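Local coordinates for protein putative NADH-flavin reductase (Lactobacillus casei ATCC 334, PDB 3H2S) that binds NADPH in a Rossmann-type fold and is probably an NAD(P)H-dependent oxidoreductase, putatively a flavin reductase, at residues S159-Y170 against S185-A195. Residues are numbered along the deposited sequence; the frame is centred on the assembly and turned at random.
Sequences SEAFPSGPATSY and SHITTGNMALA. With NDP (NADPH dihydro-nicotinamide-adenine-dinucleotide phosphate), chain C.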
ATOM      1  N   SER A 159      10.061  12.602 -17.958  1.00 16.05           N
ATOM      2  CA  SER A 159      11.456  12.473 -18.353  1.00 20.39           C
ATOM      3  C   SER A 159      12.348  12.886 -17.185  1.00 20.91           C
ATOM      4  O   SER A 159      11.867  13.420 -16.186  1.00 24.87           O
ATOM      5  CB  SER A 159      11.731  13.380 -19.545  1.00 21.60           C
ATOM      6  OG  SER A 159      10.851  13.068 -20.608  1.00 20.46           O
ATOM      7  N   GLU A 160      13.653  12.797 -17.390  1.00 22.76           N
ATOM      8  CA  GLU A 160      14.622  13.065 -16.336  1.00 22.10           C
ATOM      9  C   GLU A 160      14.455  14.469 -15.748  1.00 20.36           C
ATOM     10  O   GLU A 160      14.633  14.675 -14.538  1.00 20.36           O
ATOM     11  CB  GLU A 160      16.034  12.884 -16.889  1.00 27.28           C
ATOM     12  CG  GLU A 160      17.085  13.777 -16.258  1.00 40.47           C
ATOM     13  CD  GLU A 160      18.432  13.093 -16.150  1.00 58.37           C
ATOM     14  OE1 GLU A 160      18.494  11.866 -16.393  1.00 63.25           O
ATOM     15  OE2 GLU A 160      19.421  13.775 -15.798  1.00 64.56           O
ATOM     16  N   ALA A 161      14.109  15.432 -16.599  1.00 11.72           N
ATOM     17  CA  ALA A 161      13.940  16.812 -16.143  1.00 11.05           C
ATOM     18  C   ALA A 161      12.477  17.231 -16.204  1.00 10.49           C
ATOM     19  O   ALA A 161      11.824  17.061 -17.228  1.00 10.42           O
ATOM     20  CB  ALA A 161      14.814  17.770 -16.965  1.00 12.53           C
ATOM     21  N   PHE A 162      11.983  17.827 -15.119  1.00  8.73           N
ATOM     22  CA  PHE A 162      10.566  18.207 -15.025  1.00  9.58           C
ATOM     23  C   PHE A 162      10.407  19.716 -14.708  1.00  7.21           C
ATOM     24  O   PHE A 162       9.822  20.097 -13.685  1.00 11.47           O
ATOM     25  CB  PHE A 162       9.891  17.337 -13.950  1.00  9.17           C
ATOM     26  CG  PHE A 162       8.388  17.367 -13.977  1.00 12.04           C
ATOM     27  CD1 PHE A 162       7.696  17.920 -15.045  1.00  9.48           C
ATOM     28  CD2 PHE A 162       7.664  16.816 -12.921  1.00 16.73           C
ATOM     29  CE1 PHE A 162       6.307  17.902 -15.070  1.00 11.05           C
ATOM     30  CE2 PHE A 162       6.285  16.804 -12.927  1.00 11.65           C
ATOM     31  CZ  PHE A 162       5.601  17.368 -13.999  1.00 12.64           C
ATOM     32  N   PRO A 163      10.911  20.581 -15.600  1.00  8.85           N
ATOM     33  CA  PRO A 163      10.893  22.024 -15.371  1.00 10.72           C
ATOM     34  C   PRO A 163       9.483  22.618 -15.470  1.00 11.55           C
ATOM     35  O   PRO A 163       8.607  22.068 -16.147  1.00 10.41           O
ATOM     36  CB  PRO A 163      11.761  22.563 -16.521  1.00 11.58           C
ATOM     37  CG  PRO A 163      11.623  21.533 -17.594  1.00 10.00           C
ATOM     38  CD  PRO A 163      11.589  20.234 -16.865  1.00  7.79           C
ATOM     39  N   SER A 164       9.278  23.765 -14.834  1.00 13.09           N
ATOM     40  CA  SER A 164       8.040  24.512 -15.012  1.00 15.20           C
ATOM     41  C   SER A 164       8.025  25.127 -16.398  1.00 12.68           C
ATOM     42  O   SER A 164       9.069  25.509 -16.917  1.00 14.83           O
ATOM     43  CB  SER A 164       7.931  25.616 -13.959  1.00 16.43           C
ATOM     44  OG  SER A 164       6.953  26.566 -14.336  1.00 24.58           O
ATOM     45  N   GLY A 165       6.880  25.075 -17.068  1.00 12.66           N
ATOM     46  CA  GLY A 165       6.768  25.717 -18.373  1.00 13.15           C
ATOM     47  C   GLY A 165       5.410  25.505 -19.011  1.00 11.59           C
ATOM     48  O   GLY A 165       4.697  24.582 -18.645  1.00  9.68           O
ATOM     49  N   PRO A 166       5.040  26.372 -19.968  1.00 15.42           N
ATOM     50  CA  PRO A 166       3.772  26.206 -20.674  1.00 13.74           C
ATOM     51  C   PRO A 166       3.756  24.956 -21.564  1.00 12.68           C
ATOM     52  O   PRO A 166       4.810  24.396 -21.898  1.00 13.29           O
ATOM     53  CB  PRO A 166       3.680  27.473 -21.535  1.00 14.71           C
ATOM     54  CG  PRO A 166       5.087  27.858 -21.769  1.00 17.83           C
ATOM     55  CD  PRO A 166       5.790  27.544 -20.456  1.00 14.87           C
ATOM     56  N   ALA A 167       2.555  24.513 -21.939  1.00 11.44           N
ATOM     57  CA  ALA A 167       2.416  23.328 -22.775  1.00 10.62           C
ATOM     58  C   ALA A 167       2.752  23.685 -24.216  1.00 13.50           C
ATOM     59  O   ALA A 167       2.490  24.810 -24.668  1.00 13.78           O
ATOM     60  CB  ALA A 167       0.973  22.811 -22.719  1.00 13.64           C
ATOM     61  N   THR A 168       3.310  22.725 -24.938  1.00 11.51           N
ATOM     62  CA  THR A 168       3.528  22.862 -26.375  1.00 15.18           C
ATOM     63  C   THR A 168       2.973  21.636 -27.090  1.00 14.41           C
ATOM     64  O   THR A 168       1.843  21.659 -27.565  1.00 17.19           O
ATOM     65  CB  THR A 168       5.027  23.003 -26.709  1.00 13.78           C
ATOM     66  OG1 THR A 168       5.755  21.926 -26.095  1.00 14.73           O
ATOM     67  CG2 THR A 168       5.561  24.324 -26.194  1.00 15.05           C
ATOM     68  N   SER A 169       3.742  20.547 -27.080  1.00 14.54           N
ATOM     69  CA  SER A 169       3.252  19.210 -27.444  1.00 14.77           C
ATOM     70  C   SER A 169       4.127  18.211 -26.701  1.00 12.20           C
ATOM     71  O   SER A 169       5.259  18.539 -26.329  1.00 15.02           O
ATOM     72  CB  SER A 169       3.395  18.948 -28.957  1.00 14.88           C
ATOM     73  OG  SER A 169       2.491  19.724 -29.710  1.00 25.56           O
ATOM     74  N   TYR A 170       3.654  16.973 -26.576  1.00 12.40           N
ATOM     75  CA  TYR A 170       4.471  15.922 -25.976  1.00 10.79           C
ATOM     76  C   TYR A 170       4.584  14.678 -26.851  1.00 13.47           C
ATOM     77  O   TYR A 170       3.796  14.474 -27.797  1.00 13.20           O
ATOM     78  CB  TYR A 170       3.990  15.571 -24.559  1.00 10.71           C
ATOM     79  CG  TYR A 170       2.670  14.840 -24.532  1.00 10.22           C
ATOM     80  CD1 TYR A 170       2.603  13.464 -24.762  1.00  9.47           C
ATOM     81  CD2 TYR A 170       1.480  15.536 -24.380  1.00 11.34           C
ATOM     82  CE1 TYR A 170       1.384  12.807 -24.813  1.00 14.46           C
ATOM     83  CE2 TYR A 170       0.258  14.895 -24.485  1.00 14.83           C
ATOM     84  CZ  TYR A 170       0.215  13.533 -24.694  1.00  9.32           C
ATOM     85  OH  TYR A 170      -1.000  12.883 -24.717  1.00 11.40           O
ATOM     86  N   SER A 185      16.485  15.060 -21.940  1.00 17.66           N
ATOM     87  CA  SER A 185      15.273  14.363 -21.563  1.00 15.02           C
ATOM     88  C   SER A 185      14.478  15.242 -20.597  1.00 12.62           C
ATOM     89  O   SER A 185      14.873  15.413 -19.448  1.00 12.08           O
ATOM     90  CB  SER A 185      15.644  13.026 -20.916  1.00 16.55           C
ATOM     91  OG  SER A 185      14.507  12.396 -20.372  1.00 19.06           O
ATOM     92  N   HIS A 186      13.431  15.895 -21.104  1.00 12.38           N
ATOM     93  CA  HIS A 186      12.688  16.851 -20.290  1.00 11.68           C
ATOM     94  C   HIS A 186      11.222  16.924 -20.682  1.00 12.89           C
ATOM     95  O   HIS A 186      10.854  16.632 -21.824  1.00 11.93           O
ATOM     96  CB  HIS A 186      13.327  18.247 -20.350  1.00 12.72           C
ATOM     97  CG  HIS A 186      13.618  18.721 -21.743  1.00 19.11           C
ATOM     98  ND1 HIS A 186      12.644  19.230 -22.572  1.00 15.30           N
ATOM     99  CD2 HIS A 186      14.753  18.676 -22.481  1.00 21.74           C
ATOM    100  CE1 HIS A 186      13.186  19.568 -23.728  1.00 19.18           C
ATOM    101  NE2 HIS A 186      14.462  19.224 -23.706  1.00 22.01           N
ATOM    102  N   ILE A 187      10.389  17.256 -19.699  1.00 11.31           N
ATOM    103  CA  ILE A 187       8.976  17.515 -19.914  1.00  9.37           C
ATOM    104  C   ILE A 187       8.566  18.683 -19.020  1.00  8.74           C
ATOM    105  O   ILE A 187       8.950  18.729 -17.855  1.00  9.48           O
ATOM    106  CB  ILE A 187       8.120  16.269 -19.566  1.00  9.27           C
ATOM    107  CG1 ILE A 187       6.627  16.562 -19.776  1.00 11.94           C
ATOM    108  CG2 ILE A 187       8.334  15.867 -18.109  1.00  9.00           C
ATOM    109  CD1 ILE A 187       6.125  16.263 -21.162  1.00 11.09           C
ATOM    110  N   THR A 188       7.872  19.665 -19.592  1.00  6.83           N
ATOM    111  CA  THR A 188       7.359  20.781 -18.807  1.00  7.28           C
ATOM    112  C   THR A 188       6.122  20.398 -18.003  1.00  8.33           C
ATOM    113  O   THR A 188       5.394  19.460 -18.357  1.00  6.35           O
ATOM    114  CB  THR A 188       7.047  22.021 -19.683  1.00 10.85           C
ATOM    115  OG1 THR A 188       5.979  21.709 -20.606  1.00 10.95           O
ATOM    116  CG2 THR A 188       8.293  22.442 -20.470  1.00 10.40           C
ATOM    117  N   THR A 189       5.867  21.150 -16.936  1.00  7.37           N
ATOM    118  CA  THR A 189       4.627  20.992 -16.191  1.00  9.30           C
ATOM    119  C   THR A 189       3.403  21.154 -17.102  1.00  6.89           C
ATOM    120  O   THR A 189       2.413  20.448 -16.944  1.00  8.07           O
ATOM    121  CB  THR A 189       4.549  21.980 -15.000  1.00  9.59           C
ATOM    122  OG1 THR A 189       4.812  23.300 -15.463  1.00  9.02           O
ATOM    123  CG2 THR A 189       5.586  21.628 -13.948  1.00 11.67           C
ATOM    124  N   GLY A 190       3.480  22.068 -18.070  1.00  7.25           N
ATOM    125  CA  GLY A 190       2.375  22.265 -19.009  1.00  7.16           C
ATOM    126  C   GLY A 190       2.111  21.044 -19.874  1.00  8.57           C
ATOM    127  O   GLY A 190       0.964  20.623 -20.041  1.00  8.45           O
ATOM    128  N   ASN A 191       3.178  20.434 -20.375  1.00  7.49           N
ATOM    129  CA  ASN A 191       3.054  19.260 -21.248  1.00  7.63           C
ATOM    130  C   ASN A 191       2.656  17.977 -20.519  1.00  9.28           C
ATOM    131  O   ASN A 191       1.802  17.214 -21.002  1.00  8.62           O
ATOM    132  CB  ASN A 191       4.348  19.048 -22.043  1.00  6.59           C
ATOM    133  CG  ASN A 191       4.387  19.885 -23.293  1.00 12.18           C
ATOM    134  OD1 ASN A 191       3.338  20.197 -23.858  1.00 13.99           O
ATOM    135  ND2 ASN A 191       5.574  20.373 -23.654  1.00 15.51           N
HETATM  136  N   MSE A 192       3.137  17.837 -19.285  1.00  6.94           N
HETATM  137  CA  MSE A 192       2.633  16.797 -18.400  1.00  6.41           C
HETATM  138  C   MSE A 192       1.129  16.967 -18.191  1.00  5.12           C
HETATM  139  O   MSE A 192       0.385  15.983 -18.218  1.00  6.68           O
HETATM  140  CB  MSE A 192       3.376  16.814 -17.049  1.00  5.88           C
HETATM  141  CG  MSE A 192       2.797  15.845 -16.028  1.00  9.74           C
HETATM  142 SE   MSE A 192       2.942  13.958 -16.587  1.00 19.30          SE
HETATM  143  CE  MSE A 192       4.862  13.725 -16.321  1.00  9.51           C
ATOM    144  N   ALA A 193       0.682  18.206 -18.001  1.00  7.48           N
ATOM    145  CA  ALA A 193      -0.748  18.466 -17.850  1.00  8.24           C
ATOM    146  C   ALA A 193      -1.535  18.022 -19.096  1.00  6.81           C
ATOM    147  O   ALA A 193      -2.606  17.430 -18.970  1.00  7.97           O
ATOM    148  CB  ALA A 193      -1.020  19.951 -17.542  1.00  9.70           C
ATOM    149  N   LEU A 194      -1.021  18.348 -20.281  1.00  8.70           N
ATOM    150  CA  LEU A 194      -1.628  17.881 -21.535  1.00  8.38           C
ATOM    151  C   LEU A 194      -1.787  16.369 -21.521  1.00  7.94           C
ATOM    152  O   LEU A 194      -2.841  15.845 -21.877  1.00  7.88           O
ATOM    153  CB  LEU A 194      -0.782  18.275 -22.760  1.00 11.63           C
ATOM    154  CG  LEU A 194      -0.710  19.737 -23.212  1.00 16.03           C
ATOM    155  CD1 LEU A 194      -0.028  19.822 -24.582  1.00 14.04           C
ATOM    156  CD2 LEU A 194      -2.094  20.376 -23.251  1.00 16.57           C
ATOM    157  N   ALA A 195      -0.700  15.675 -21.200  1.00  7.82           N
ATOM    158  CA  ALA A 195      -0.674  14.207 -21.210  1.00  9.46           C
ATOM    159  C   ALA A 195      -1.671  13.606 -20.220  1.00  7.67           C
ATOM    160  O   ALA A 195      -2.322  12.613 -20.501  1.00  8.82           O
ATOM    161  CB  ALA A 195       0.764  13.699 -20.924  1.00  7.77           C
TER
HETATM  162  PA  NDP C 301       5.611  20.037  -5.745  1.00 15.04           P
HETATM  163  O1A NDP C 301       6.875  19.957  -4.842  1.00 12.73           O
HETATM  164  O2A NDP C 301       5.393  21.274  -6.547  1.00  9.47           O
HETATM  165  O5B NDP C 301       4.507  19.902  -4.468  1.00 29.10           O
HETATM  166  C5B NDP C 301       3.567  18.841  -4.777  1.00 25.25           C
HETATM  167  C4B NDP C 301       2.297  18.956  -3.847  1.00 12.08           C
HETATM  168  O4B NDP C 301       2.526  18.170  -2.694  1.00 10.89           O
HETATM  169  C3B NDP C 301       2.061  20.408  -3.311  1.00 14.19           C
HETATM  170  O3B NDP C 301       0.746  20.728  -3.641  1.00 15.92           O
HETATM  171  C2B NDP C 301       2.240  20.222  -1.748  1.00 13.50           C
HETATM  172  O2B NDP C 301       1.489  21.046  -0.928  1.00 15.08           O
HETATM  173  C1B NDP C 301       1.805  18.727  -1.635  1.00 11.85           C
HETATM  174  N9A NDP C 301       2.331  18.126  -0.399  1.00 13.22           N
HETATM  175  C8A NDP C 301       3.709  17.905  -0.142  1.00 16.22           C
HETATM  176  N7A NDP C 301       3.931  17.318   1.036  1.00 16.77           N
HETATM  177  C5A NDP C 301       2.640  17.112   1.568  1.00 17.08           C
HETATM  178  C6A NDP C 301       2.250  16.507   2.775  1.00 14.64           C
HETATM  179  N6A NDP C 301       3.216  16.068   3.629  1.00 19.27           N
HETATM  180  N1A NDP C 301       0.941  16.659   3.190  1.00 15.62           N
HETATM  181  C2A NDP C 301       0.051  17.104   2.254  1.00 10.46           C
HETATM  182  N3A NDP C 301       0.284  17.529   0.976  1.00 17.66           N
HETATM  183  C4A NDP C 301       1.629  17.596   0.691  1.00 16.10           C
HETATM  184  O3  NDP C 301       5.948  18.834  -6.708  1.00 13.94           O
HETATM  185  PN  NDP C 301       6.102  18.530  -8.295  1.00 12.69           P
HETATM  186  O1N NDP C 301       4.885  19.133  -9.022  1.00  9.79           O
HETATM  187  O2N NDP C 301       7.397  19.194  -8.653  1.00 13.11           O
HETATM  188  O5D NDP C 301       6.078  16.926  -8.596  1.00 14.73           O
HETATM  189  C5D NDP C 301       4.868  16.224  -8.896  1.00 12.53           C
HETATM  190  C4D NDP C 301       5.247  14.756  -9.162  1.00  9.36           C
HETATM  191  O4D NDP C 301       6.297  14.799 -10.112  1.00 12.34           O
HETATM  192  C3D NDP C 301       5.741  13.905  -7.955  1.00 11.45           C
HETATM  193  O3D NDP C 301       5.334  12.594  -8.100  1.00 11.90           O
HETATM  194  C2D NDP C 301       7.297  14.091  -8.085  1.00 15.02           C
HETATM  195  O2D NDP C 301       7.990  12.992  -7.550  1.00 14.55           O
HETATM  196  C1D NDP C 301       7.389  14.039  -9.652  1.00  9.92           C
HETATM  197  N1N NDP C 301       8.704  14.473 -10.121  1.00 14.14           N
HETATM  198  C2N NDP C 301       9.530  13.451 -10.751  1.00 13.62           C
HETATM  199  C3N NDP C 301      10.977  13.871 -11.012  1.00 15.60           C
HETATM  200  C7N NDP C 301      11.582  12.996 -12.096  1.00 22.49           C
HETATM  201  O7N NDP C 301      11.352  11.795 -12.105  1.00 27.19           O
HETATM  202  N7N NDP C 301      12.519  13.550 -12.956  1.00 28.15           N
HETATM  203  C4N NDP C 301      11.304  15.342 -11.162  1.00 14.22           C
HETATM  204  C5N NDP C 301      10.539  16.249 -10.231  1.00 14.98           C
HETATM  205  C6N NDP C 301       9.167  15.808  -9.773  1.00 14.77           C
HETATM  206  P2B NDP C 301       1.948  22.588  -0.665  1.00 18.35           P
HETATM  207  O1X NDP C 301       1.724  23.414  -1.984  1.00 18.31           O
HETATM  208  O2X NDP C 301       0.891  23.191   0.333  1.00 16.22           O
HETATM  209  O3X NDP C 301       3.358  22.691  -0.195  1.00 21.30           O
HETATM  210  O   HOH W   1       2.867  25.254 -15.988  1.00 31.87           O
HETATM  211  O   HOH W   2      -1.520  11.086 -22.895  1.00 29.81           O
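Asn-191 ND2 donates to two acceptors, Thr-168 OG1, which lies in the amide plane, and Asp-214 OD1 of strand 209-214, while Asn-191 OD1 accepts from Thr-168 N at 2.7 Å. In this Rossmann-type fold the loop after strand 153-158 thus wraps round the N-terminal end of helix 189-201. A leucine in place of Asn-191 would probably leave Thr-168 N without its acceptor, take a donor from Asp-214 OD1 and set the Thr-168 hydroxyl free to turn. Thr-188 is the N-cap: its OG1 accepts from Asn-191 N and donates to Pro-166 O at 3.2 Å, coming from above that carbonyl plane. Gly-165 N donates to Thr-189 OG1, and Gly-165 O accepts from Gly-190 N, whose residue has the loop backbone where a side chain would stand. Nearer the cofactor, Ala-161 and His-186 form a single beta bridge. A chi1 of -165° turns the Phe-162 ring away from its own backbone N, alongside Ile-187; it crosses selenomethionine Met-192 at about a right angle, CE1 against CB. Its edge meets Ile-187 O and, through CE2, O4D of the nicotinamide ribose at 3.5 Å. Glu-160 O lies 2.9 Å from the nicotinamide N7N. At the far end, Ala-195 CB sits over the Tyr-170 ring, 3.8 Å from its centroid.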